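Local atomic coordinates of formiminoglutamase (Trypanosoma cruzi, PDB entry 4MYK), a protein that hydrolyses N-formimino-L-glutamate to glutamate and formamide as an arginase-like enzyme that uses manganese. Residues A[143-148]-A[231-236]; A[235-240]-A[277-282]. The protein carries 1 engineered substitution. All coordinates share one frame; numbering follows the deposited sequence.

Contact 1. Residues A[143-148]-A[231-236]. With MN (manganese (II) ion), chain C.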
loop_
_atom_site.group_PDB
_atom_site.type_symbol
_atom_site.label_atom_id
_atom_site.label_comp_id
_atom_site.label_asym_id
_atom_site.label_seq_id
_atom_site.Cartn_x
_atom_site.Cartn_y
_atom_site.Cartn_z
ATOM N N ILE A 143 -1.426 -17.231 20.914
ATOM C CA ILE A 143 -1.825 -16.839 19.563
ATOM C C ILE A 143 -0.618 -16.477 18.685
ATOM O O ILE A 143 0.220 -15.649 19.062
ATOM C CB ILE A 143 -2.900 -15.711 19.554
ATOM C CG1 ILE A 143 -3.211 -15.271 18.118
ATOM C CG2 ILE A 143 -2.482 -14.527 20.430
ATOM C CD1 ILE A 143 -4.377 -14.295 18.023
ATOM N N ASN A 144 -0.527 -17.132 17.528
ATOM C CA ASN A 144 0.495 -16.831 16.532
ATOM C C ASN A 144 -0.116 -16.019 15.384
ATOM O O ASN A 144 -0.831 -16.565 14.532
ATOM C CB ASN A 144 1.156 -18.135 16.019
ATOM C CG ASN A 144 2.273 -17.893 14.993
ATOM O OD1 ASN A 144 2.945 -16.863 15.006
ATOM N ND2 ASN A 144 2.470 -18.853 14.107
ATOM N N VAL A 145 0.151 -14.711 15.399
ATOM C CA VAL A 145 -0.155 -13.819 14.283
ATOM C C VAL A 145 0.964 -13.949 13.254
ATOM O O VAL A 145 2.106 -13.527 13.500
ATOM C CB VAL A 145 -0.259 -12.336 14.726
ATOM C CG1 VAL A 145 -0.647 -11.435 13.528
ATOM C CG2 VAL A 145 -1.256 -12.188 15.875
ATOM N N ASP A 146 0.634 -14.535 12.106
ATOM C CA ASP A 146 1.657 -14.982 11.188
ATOM C C ASP A 146 0.997 -15.384 9.887
ATOM O O ASP A 146 -0.002 -16.099 9.899
ATOM C CB ASP A 146 2.373 -16.177 11.807
ATOM C CG ASP A 146 3.672 -16.485 11.137
ATOM O OD1 ASP A 146 3.942 -15.917 10.059
ATOM O OD2 ASP A 146 4.424 -17.298 11.701
ATOM N N SER A 147 1.546 -14.910 8.768
ATOM C CA SER A 147 1.044 -15.293 7.448
ATOM C C SER A 147 1.441 -16.733 7.164
ATOM O O SER A 147 0.927 -17.370 6.248
ATOM C CB SER A 147 1.569 -14.358 6.353
ATOM O OG SER A 147 2.978 -14.410 6.233
ATOM N N HIS A 148 2.371 -17.226 7.973
ATOM C CA HIS A 148 2.895 -18.575 7.842
ATOM C C HIS A 148 2.339 -19.475 8.942
ATOM O O HIS A 148 2.045 -19.037 10.059
ATOM C CB HIS A 148 4.435 -18.583 7.872
ATOM C CG HIS A 148 5.066 -17.730 6.815
ATOM N ND1 HIS A 148 5.665 -16.523 7.093
ATOM C CD2 HIS A 148 5.174 -17.902 5.476
ATOM C CE1 HIS A 148 6.121 -15.988 5.973
ATOM N NE2 HIS A 148 5.832 -16.804 4.975
ATOM N N THR A 231 -2.464 -15.382 28.123
ATOM C CA THR A 231 -2.222 -15.424 26.691
ATOM C C THR A 231 -0.886 -14.786 26.283
ATOM O O THR A 231 -0.549 -13.674 26.690
ATOM C CB THR A 231 -3.374 -14.775 25.934
ATOM O OG1 THR A 231 -4.556 -15.549 26.137
ATOM C CG2 THR A 231 -3.078 -14.731 24.467
ATOM N N PHE A 232 -0.129 -15.544 25.493
ATOM C CA PHE A 232 1.113 -15.109 24.865
ATOM C C PHE A 232 0.742 -14.522 23.504
ATOM O O PHE A 232 0.271 -15.247 22.621
ATOM C CB PHE A 232 2.047 -16.323 24.715
ATOM C CG PHE A 232 3.266 -16.072 23.881
ATOM C CD1 PHE A 232 3.743 -14.785 23.660
ATOM C CD2 PHE A 232 3.957 -17.134 23.320
ATOM C CE1 PHE A 232 4.881 -14.565 22.885
ATOM C CE2 PHE A 232 5.099 -16.914 22.548
ATOM C CZ PHE A 232 5.552 -15.623 22.332
ATOM N N PHE A 233 0.931 -13.210 23.351
ATOM C CA PHE A 233 0.587 -12.508 22.114
ATOM C C PHE A 233 1.825 -12.426 21.229
ATOM O O PHE A 233 2.686 -11.573 21.428
ATOM C CB PHE A 233 0.020 -11.116 22.423
ATOM C CG PHE A 233 -0.551 -10.399 21.218
ATOM C CD1 PHE A 233 -1.519 -11.003 20.417
ATOM C CD2 PHE A 233 -0.138 -9.106 20.899
ATOM C CE1 PHE A 233 -2.042 -10.331 19.307
ATOM C CE2 PHE A 233 -0.666 -8.443 19.803
ATOM C CZ PHE A 233 -1.614 -9.056 19.012
ATOM N N SER A 234 1.905 -13.342 20.266
ATOM C CA SER A 234 3.080 -13.499 19.407
ATOM C C SER A 234 2.805 -12.913 18.025
ATOM O O SER A 234 1.972 -13.432 17.273
ATOM C CB SER A 234 3.459 -14.980 19.281
ATOM O OG SER A 234 4.712 -15.152 18.636
ATOM N N PHE A 235 3.501 -11.835 17.694
ATOM C CA PHE A 235 3.196 -11.093 16.473
ATOM C C PHE A 235 4.308 -11.132 15.437
ATOM O O PHE A 235 5.205 -10.294 15.472
ATOM C CB PHE A 235 2.892 -9.633 16.797
ATOM C CG PHE A 235 1.934 -8.990 15.832
ATOM C CD1 PHE A 235 2.101 -9.138 14.468
ATOM C CD2 PHE A 235 0.849 -8.250 16.293
ATOM C CE1 PHE A 235 1.223 -8.550 13.584
ATOM C CE2 PHE A 235 -0.035 -7.653 15.402
ATOM C CZ PHE A 235 0.152 -7.807 14.055
ATOM N N ASP A 236 4.240 -12.085 14.510
ATOM C CA ASP A 236 5.170 -12.104 13.381
ATOM C C ASP A 236 4.784 -10.968 12.450
ATOM O O ASP A 236 3.668 -10.941 11.951
ATOM C CB ASP A 236 5.102 -13.439 12.641
ATOM C CG ASP A 236 6.093 -13.527 11.478
ATOM O OD1 ASP A 236 6.513 -12.489 10.927
ATOM O OD2 ASP A 236 6.460 -14.656 11.119
HETATM MN MN MN C . 5.850 -15.477 9.105
HETATM O O HOH W 1 5.039 -15.102 15.642
HETATM O O HOH W 2 7.359 -17.285 9.578
#

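Contact 2. Residues A[235-240]-A[277-282]. With MN (manganese (II) ion), chain C.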
loop_
_atom_site.group_PDB
_atom_site.type_symbol
_atom_site.label_atom_id
_atom_site.label_comp_id
_atom_site.label_asym_id
_atom_site.label_seq_id
_atom_site.Cartn_x
_atom_site.Cartn_y
_atom_site.Cartn_z
ATOM N N PHE A 235 3.501 -11.835 17.694
ATOM C CA PHE A 235 3.196 -11.093 16.473
ATOM C C PHE A 235 4.308 -11.132 15.437
ATOM O O PHE A 235 5.205 -10.294 15.472
ATOM C CB PHE A 235 2.892 -9.633 16.797
ATOM C CG PHE A 235 1.934 -8.990 15.832
ATOM C CD1 PHE A 235 2.101 -9.138 14.468
ATOM C CD2 PHE A 235 0.849 -8.250 16.293
ATOM C CE1 PHE A 235 1.223 -8.550 13.584
ATOM C CE2 PHE A 235 -0.035 -7.653 15.402
ATOM C CZ PHE A 235 0.152 -7.807 14.055
ATOM N N ASP A 236 4.240 -12.085 14.510
ATOM C CA ASP A 236 5.170 -12.104 13.381
ATOM C C ASP A 236 4.784 -10.968 12.450
ATOM O O ASP A 236 3.668 -10.941 11.951
ATOM C CB ASP A 236 5.102 -13.439 12.641
ATOM C CG ASP A 236 6.093 -13.527 11.478
ATOM O OD1 ASP A 236 6.513 -12.489 10.927
ATOM O OD2 ASP A 236 6.460 -14.656 11.119
ATOM N N VAL A 237 5.692 -10.023 12.228
ATOM C CA VAL A 237 5.337 -8.840 11.448
ATOM C C VAL A 237 5.251 -9.083 9.924
ATOM O O VAL A 237 4.783 -8.213 9.175
ATOM C CB VAL A 237 6.218 -7.611 11.802
ATOM C CG1 VAL A 237 5.995 -7.207 13.245
ATOM C CG2 VAL A 237 7.686 -7.897 11.547
ATOM N N ASP A 238 5.679 -10.267 9.473
ATOM C CA ASP A 238 5.513 -10.630 8.065
ATOM C C ASP A 238 4.077 -11.088 7.781
ATOM O O ASP A 238 3.767 -11.587 6.693
ATOM C CB ASP A 238 6.569 -11.644 7.601
ATOM C CG ASP A 238 6.298 -13.064 8.078
ATOM O OD1 ASP A 238 5.146 -13.379 8.462
ATOM O OD2 ASP A 238 7.250 -13.879 8.049
ATOM N N SER A 239 3.207 -10.903 8.775
ATOM C CA SER A 239 1.767 -11.094 8.615
ATOM C C SER A 239 1.094 -9.827 8.069
ATOM O O SER A 239 -0.098 -9.823 7.758
ATOM C CB SER A 239 1.146 -11.466 9.952
ATOM O OG SER A 239 1.284 -10.398 10.856
ATOM N N LEU A 240 1.852 -8.736 7.993
ATOM C CA LEU A 240 1.367 -7.502 7.375
ATOM C C LEU A 240 1.766 -7.494 5.908
ATOM O O LEU A 240 2.792 -8.053 5.529
ATOM C CB LEU A 240 1.975 -6.268 8.045
ATOM C CG LEU A 240 1.524 -5.774 9.423
ATOM C CD1 LEU A 240 1.878 -6.756 10.530
ATOM C CD2 LEU A 240 2.163 -4.414 9.668
ATOM N N MET A 277 4.230 -10.553 25.198
ATOM C CA MET A 277 4.154 -10.286 23.777
ATOM C C MET A 277 5.538 -10.430 23.177
ATOM O O MET A 277 6.526 -10.060 23.804
ATOM C CB MET A 277 3.646 -8.861 23.528
ATOM C CG MET A 277 3.907 -8.377 22.123
ATOM S SD MET A 277 2.943 -6.957 21.628
ATOM C CE MET A 277 3.185 -7.043 19.851
ATOM N N ASP A 278 5.614 -11.003 21.981
ATOM C CA ASP A 278 6.847 -10.919 21.213
ATOM C C ASP A 278 6.541 -10.469 19.791
ATOM O O ASP A 278 5.390 -10.516 19.356
ATOM C CB ASP A 278 7.722 -12.189 21.310
ATOM C CG ASP A 278 7.283 -13.320 20.370
ATOM O OD1 ASP A 278 6.274 -13.190 19.656
ATOM O OD2 ASP A 278 7.971 -14.365 20.353
ATOM N N MET A 279 7.567 -9.992 19.100
ATOM C CA MET A 279 7.408 -9.403 17.778
ATOM C C MET A 279 8.561 -9.914 16.960
ATOM O O MET A 279 9.712 -9.667 17.304
ATOM C CB MET A 279 7.466 -7.878 17.867
ATOM C CG MET A 279 7.168 -7.149 16.573
ATOM S SD MET A 279 7.190 -5.343 16.778
ATOM C CE MET A 279 5.857 -5.135 17.972
ATOM N N SER A 280 8.251 -10.635 15.887
ATOM C CA SER A 280 9.261 -11.383 15.142
ATOM C C SER A 280 9.413 -10.928 13.709
ATOM O O SER A 280 8.476 -10.402 13.128
ATOM C CB SER A 280 8.911 -12.876 15.131
ATOM O OG SER A 280 9.215 -13.483 16.366
ATOM N N GLU A 281 10.612 -11.151 13.161
ATOM C CA GLU A 281 10.887 -11.077 11.720
ATOM C C GLU A 281 11.212 -9.681 11.153
ATOM O O GLU A 281 11.359 -9.518 9.943
ATOM C CB GLU A 281 9.788 -11.792 10.911
ATOM C CG GLU A 281 9.701 -13.310 11.183
ATOM C CD GLU A 281 10.945 -14.043 10.717
ATOM O OE1 GLU A 281 11.589 -13.547 9.769
ATOM O OE2 GLU A 281 11.278 -15.104 11.289
ATOM N N LEU A 282 11.355 -8.690 12.030
ATOM C CA LEU A 282 11.781 -7.357 11.600
ATOM C C LEU A 282 13.198 -7.432 11.039
ATOM O O LEU A 282 14.117 -7.892 11.717
ATOM C CB LEU A 282 11.717 -6.335 12.748
ATOM C CG LEU A 282 12.009 -4.888 12.336
ATOM C CD1 LEU A 282 10.938 -4.413 11.386
ATOM C CD2 LEU A 282 12.092 -3.958 13.536
HETATM MN MN MN C . 5.850 -15.477 9.105
HETATM O O HOH W 3 9.631 -12.999 7.786
HETATM O O HOH W 2 7.359 -17.285 9.578
#

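Contact 1. Residues A[143-148]-A[231-236]
Asp146 and Asp236 each place CG anti to the backbone N (chi1 -164° and -178°), and these torsions bring their carboxylates from two adjacent strand ends onto one manganese ion. The strands, 141-145 and 231-236, are parallel neighbours in the central sheet of the arginase/deacetylase fold, whose metal ligands gather at C-terminal strand ends. That ion is bound by Asp146 OD1 at 2.2 Å and by Asp236 OD2 at 2.3 Å. The two oxygens, Asp146 OD1 and Asp236 OD2, are 3.0 Å apart, a separation explained by the cation they share; the carboxylate planes are turned 47° against each other. Asp146 OD1 also accepts from His148 N, which arrives from above the carboxylate plane. This Asx turn bends the chain beyond the strand, and His148 ND1 meets the same ion at 2.3 Å. Asp238 and a water complete that site, while Asp146 and Asp236 also join Asn122 at the second manganese.

Behind the metal, four backbone hydrogen bonds set the parallel register: Ile143 N to Phe232 O, Ser234 N to Ile143 O, Val145 N to Ser234 O, and Asp236 N to Val145 O, the last at 2.8 Å. On the face that carries Val145 and Phe235, Val145 CG1 sits over the Phe235 ring, 3.8 Å from its centroid, in a CH-pi contact. Ile143 CG2 instead meets the edge of the Phe233 ring, in its plane. On the other face, Asn144 ND2 is hydrogen-bonded to Glu182 and Ser234 OG to Asp278. A water there bridges the strands, donating to Asn144 OD1 at 2.8 Å and to Ser234 OG at 3.0 Å.

Contact 2. Residues A[235-240]-A[277-282]
The beta-alpha-beta unit of strand 231-236, helix 258-270 and strand 274-280 closes here, where the Asp-x-Asp pair, Asp236 at the end of the first strand and Asp238 just past it, meets the second. Three backbone hydrogen bonds fix the parallel register: Phe235 N to Asp278 O at 2.8 Å, Ser280 N to Phe235 O, and Val237 N to Ser280 O at 3.0 Å, the last nearly straight at 174°. Beyond it the chain turns into the short 3-10 segment 237-239. Asp236 OD1 accepts from Asp238 N at 2.8 Å, an Asx turn that carries Asp238 to a manganese ion, which it chelates through OD1 at 2.3 Å and OD2 at 2.4 Å. Glu281 lays its CG against Asp236 OD1, and a water donates to both Asp238 OD2 and Glu281 OE1. The other carboxylate oxygen, Glu281 OE2, accepts from Asn122 N and Cys43 N, which suggests a second-shell role at the metal site. Val237 CG1, just past the strand, packs at 3.5 Å on Met279 CG, on the face that carries Phe235 and Met279. Helix 290-306 covers Met279 and Phe235, helix 258-270 reaches Phe235 and Met277, and strand 114-119 flanks Met277 and Met279.

Strand 231-236 is the middle of three adjacent parallel strands: contact 1 pairs it with 141-145 and contact 2 with 274-280. Phe235 and Asp236 belong to both, and the contact centres lie about 7 Å apart. One manganese ion draws ligands from each: Asp146 and His148 come from contact 1, Asp238 from contact 2, and Asp236 from the strand they share. Two probable hydrogen bonds tie them further, Ser147 OG to Asp238 O at 3.0 Å beside the metal and Ser234 OG to Asp278 OD1 at 2.7 Å farther back in the sheet. At the ion, His148 CE1 packs 3.2 Å from Asp238 OD2, and one metal-bound water belongs to both contacts.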